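PDB 5XYW: rhino, which is an HP1-family chromatin protein whose chromo shadow domain probably pairs with a second copy and recruits partner proteins in the germline piRNA pathway. Local coordinates for residues A[17-22]-A[30-35]. Sequence-based numbering, arbitrary orientation.
Sequences DKVLHC and LFVTWK
Phe31 O takes two backbone N-H groups from the facing strand. Leu20 N lies 2.7 Å from Phe31 O, and His21 N approaches the same oxygen in the carbonyl plane, on a lone pair. Two consecutive residues thus face Phe31, which makes a classic beta bulge. Phe31 N donates to His21 O in a nearly straight bond, 2.8 Å long with an angle of 173° at the hydrogen. Asp17 and Lys18 form a second classic bulge opposite Thr33. Asp17 N donates to Thr33 O at 3.0 Å; Lys18 N reaches that oxygen only weakly. Lys18 N bonds better to Thr33 OG1, at 3.2 Å. Thr33 places this hydroxyl between its own backbone N and carbonyl carbon (chi1 59°), beside the neighbouring strand. Its methyl, CG2, meets Leu20 CD1 at 3.5 Å, the two side chains crossing at about a right angle. A valine at Thr33 would probably leave Lys18 N with just its weak bond to Thr33 O, and the bulge less firmly held.

Val19, Val32, Cys22 and Leu30 share one face of the hairpin. Val19 CG2 touches Val32 CG1, and Cys22 CB packs on Leu30 CD2 at 3.7 Å. Phe59 of helix 53-61 packs on Val19 and Cys22. His21 and Phe31 lie on the other face, side by side. Their ring planes are 25° apart, but the rings are so offset that little of one lies over the other; His21 CD2 and Phe31 CD2 come nearest, at 3.7 Å. Both rings meet aromatic side chains of another protein's chain. The chemistry divides the hairpin: the apolar groups turn to the core of the chromo shadow domain, under helix 53-61, while the aromatic pair contributes to a surface for a bound partner.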
loop_
_atom_site.group_PDB
_atom_site.type_symbol
_atom_site.label_atom_id
_atom_site.label_comp_id
_atom_site.label_asym_id
_atom_site.label_seq_id
_atom_site.Cartn_x
_atom_site.Cartn_y
_atom_site.Cartn_z
ATOM N N ASP A 17 -0.177 17.944 -0.641
ATOM C CA ASP A 17 -1.390 18.513 -0.087
ATOM C C ASP A 17 -2.117 17.448 0.729
ATOM O O ASP A 17 -2.014 17.417 1.955
ATOM C CB ASP A 17 -2.281 19.070 -1.180
ATOM C CG ASP A 17 -3.506 19.759 -0.629
ATOM O OD1 ASP A 17 -3.467 20.170 0.546
ATOM O OD2 ASP A 17 -4.508 19.895 -1.361
ATOM N N LYS A 18 -2.833 16.551 0.062
ATOM C CA LYS A 18 -3.484 15.472 0.800
ATOM C C LYS A 18 -3.018 14.070 0.411
ATOM O O LYS A 18 -2.293 13.871 -0.571
ATOM C CB LYS A 18 -4.998 15.569 0.630
ATOM C CG LYS A 18 -5.555 16.920 1.021
ATOM C CD LYS A 18 -7.069 16.948 0.920
ATOM C CE LYS A 18 -7.641 18.254 1.456
ATOM N NZ LYS A 18 -9.128 18.230 1.447
ATOM N N VAL A 19 -3.411 13.110 1.236
ATOM C CA VAL A 19 -3.380 11.709 0.869
ATOM C C VAL A 19 -4.813 11.277 0.782
ATOM O O VAL A 19 -5.468 11.102 1.798
ATOM C CB VAL A 19 -2.654 10.823 1.885
ATOM C CG1 VAL A 19 -2.678 9.376 1.401
ATOM C CG2 VAL A 19 -1.239 11.299 2.091
ATOM N N LEU A 20 -5.299 11.112 -0.437
ATOM C CA LEU A 20 -6.709 10.830 -0.668
ATOM C C LEU A 20 -7.076 9.376 -0.452
ATOM O O LEU A 20 -8.127 9.080 0.114
ATOM C CB LEU A 20 -7.103 11.246 -2.085
ATOM C CG LEU A 20 -6.870 12.731 -2.370
ATOM C CD1 LEU A 20 -7.515 13.151 -3.687
ATOM C CD2 LEU A 20 -7.385 13.576 -1.208
ATOM N N HIS A 21 -6.226 8.460 -0.896
ATOM C CA HIS A 21 -6.680 7.068 -0.948
ATOM C C HIS A 21 -5.476 6.159 -1.058
ATOM O O HIS A 21 -4.369 6.633 -1.260
ATOM C CB HIS A 21 -7.664 6.909 -2.132
ATOM C CG HIS A 21 -8.139 5.509 -2.395
ATOM N ND1 HIS A 21 -8.584 4.659 -1.401
ATOM C CD2 HIS A 21 -8.275 4.825 -3.557
ATOM C CE1 HIS A 21 -8.950 3.509 -1.937
ATOM N NE2 HIS A 21 -8.772 3.583 -3.246
ATOM N N CYS A 22 -5.659 4.856 -0.905
ATOM C CA CYS A 22 -4.539 3.961 -1.159
ATOM C C CYS A 22 -4.980 2.667 -1.847
ATOM O O CYS A 22 -6.159 2.311 -1.818
ATOM C CB CYS A 22 -3.814 3.649 0.156
ATOM S SG CYS A 22 -4.588 2.297 1.060
ATOM N N LEU A 30 -0.195 5.257 -2.906
ATOM C CA LEU A 30 -0.983 6.296 -2.291
ATOM C C LEU A 30 -1.402 7.223 -3.381
ATOM O O LEU A 30 -0.605 7.598 -4.237
ATOM C CB LEU A 30 -0.211 7.063 -1.202
ATOM C CG LEU A 30 0.421 6.289 -0.040
ATOM C CD1 LEU A 30 0.715 7.249 1.063
ATOM C CD2 LEU A 30 -0.452 5.141 0.465
ATOM N N PHE A 31 -2.669 7.582 -3.332
ATOM C CA PHE A 31 -3.234 8.532 -4.245
ATOM C C PHE A 31 -3.358 9.868 -3.538
ATOM O O PHE A 31 -4.205 10.054 -2.635
ATOM C CB PHE A 31 -4.554 7.987 -4.762
ATOM C CG PHE A 31 -4.419 6.600 -5.310
ATOM C CD1 PHE A 31 -3.828 6.390 -6.563
ATOM C CD2 PHE A 31 -4.805 5.500 -4.559
ATOM C CE1 PHE A 31 -3.664 5.108 -7.075
ATOM C CE2 PHE A 31 -4.648 4.207 -5.072
ATOM C CZ PHE A 31 -4.073 4.015 -6.337
ATOM N N VAL A 32 -2.460 10.763 -3.950
ATOM C CA VAL A 32 -2.233 12.042 -3.311
ATOM C C VAL A 32 -2.441 13.231 -4.240
ATOM O O VAL A 32 -2.209 13.147 -5.445
ATOM C CB VAL A 32 -0.796 12.147 -2.766
ATOM C CG1 VAL A 32 -0.487 11.020 -1.792
ATOM C CG2 VAL A 32 0.193 12.167 -3.904
ATOM N N THR A 33 -2.862 14.353 -3.661
ATOM C CA THR A 33 -2.863 15.623 -4.380
ATOM C C THR A 33 -1.683 16.464 -3.935
ATOM O O THR A 33 -1.108 16.223 -2.864
ATOM C CB THR A 33 -4.157 16.413 -4.172
ATOM O OG1 THR A 33 -4.342 16.685 -2.772
ATOM C CG2 THR A 33 -5.326 15.630 -4.703
ATOM N N TRP A 34 -1.321 17.439 -4.768
ATOM C CA TRP A 34 -0.255 18.388 -4.444
ATOM C C TRP A 34 -0.807 19.816 -4.331
ATOM O O TRP A 34 -1.900 20.105 -4.825
ATOM C CB TRP A 34 0.853 18.311 -5.498
ATOM C CG TRP A 34 1.347 16.912 -5.712
ATOM C CD1 TRP A 34 0.950 16.041 -6.679
ATOM C CD2 TRP A 34 2.323 16.217 -4.925
ATOM N NE1 TRP A 34 1.618 14.852 -6.547
ATOM C CE2 TRP A 34 2.464 14.934 -5.476
ATOM C CE3 TRP A 34 3.087 16.562 -3.803
ATOM C CZ2 TRP A 34 3.336 13.988 -4.945
ATOM C CZ3 TRP A 34 3.958 15.622 -3.282
ATOM C CH2 TRP A 34 4.075 14.350 -3.852
ATOM N N LYS A 35 -0.052 20.701 -3.682
ATOM C CA LYS A 35 -0.532 22.064 -3.397
ATOM C C LYS A 35 -0.540 22.970 -4.620
ATOM O O LYS A 35 0.516 23.344 -5.149
ATOM C CB LYS A 35 0.300 22.708 -2.295
ATOM C CG LYS A 35 -0.278 22.492 -0.902
ATOM C CD LYS A 35 0.685 22.937 0.202
ATOM C CE LYS A 35 0.179 22.533 1.575
ATOM N NZ LYS A 35 1.305 22.474 2.540
#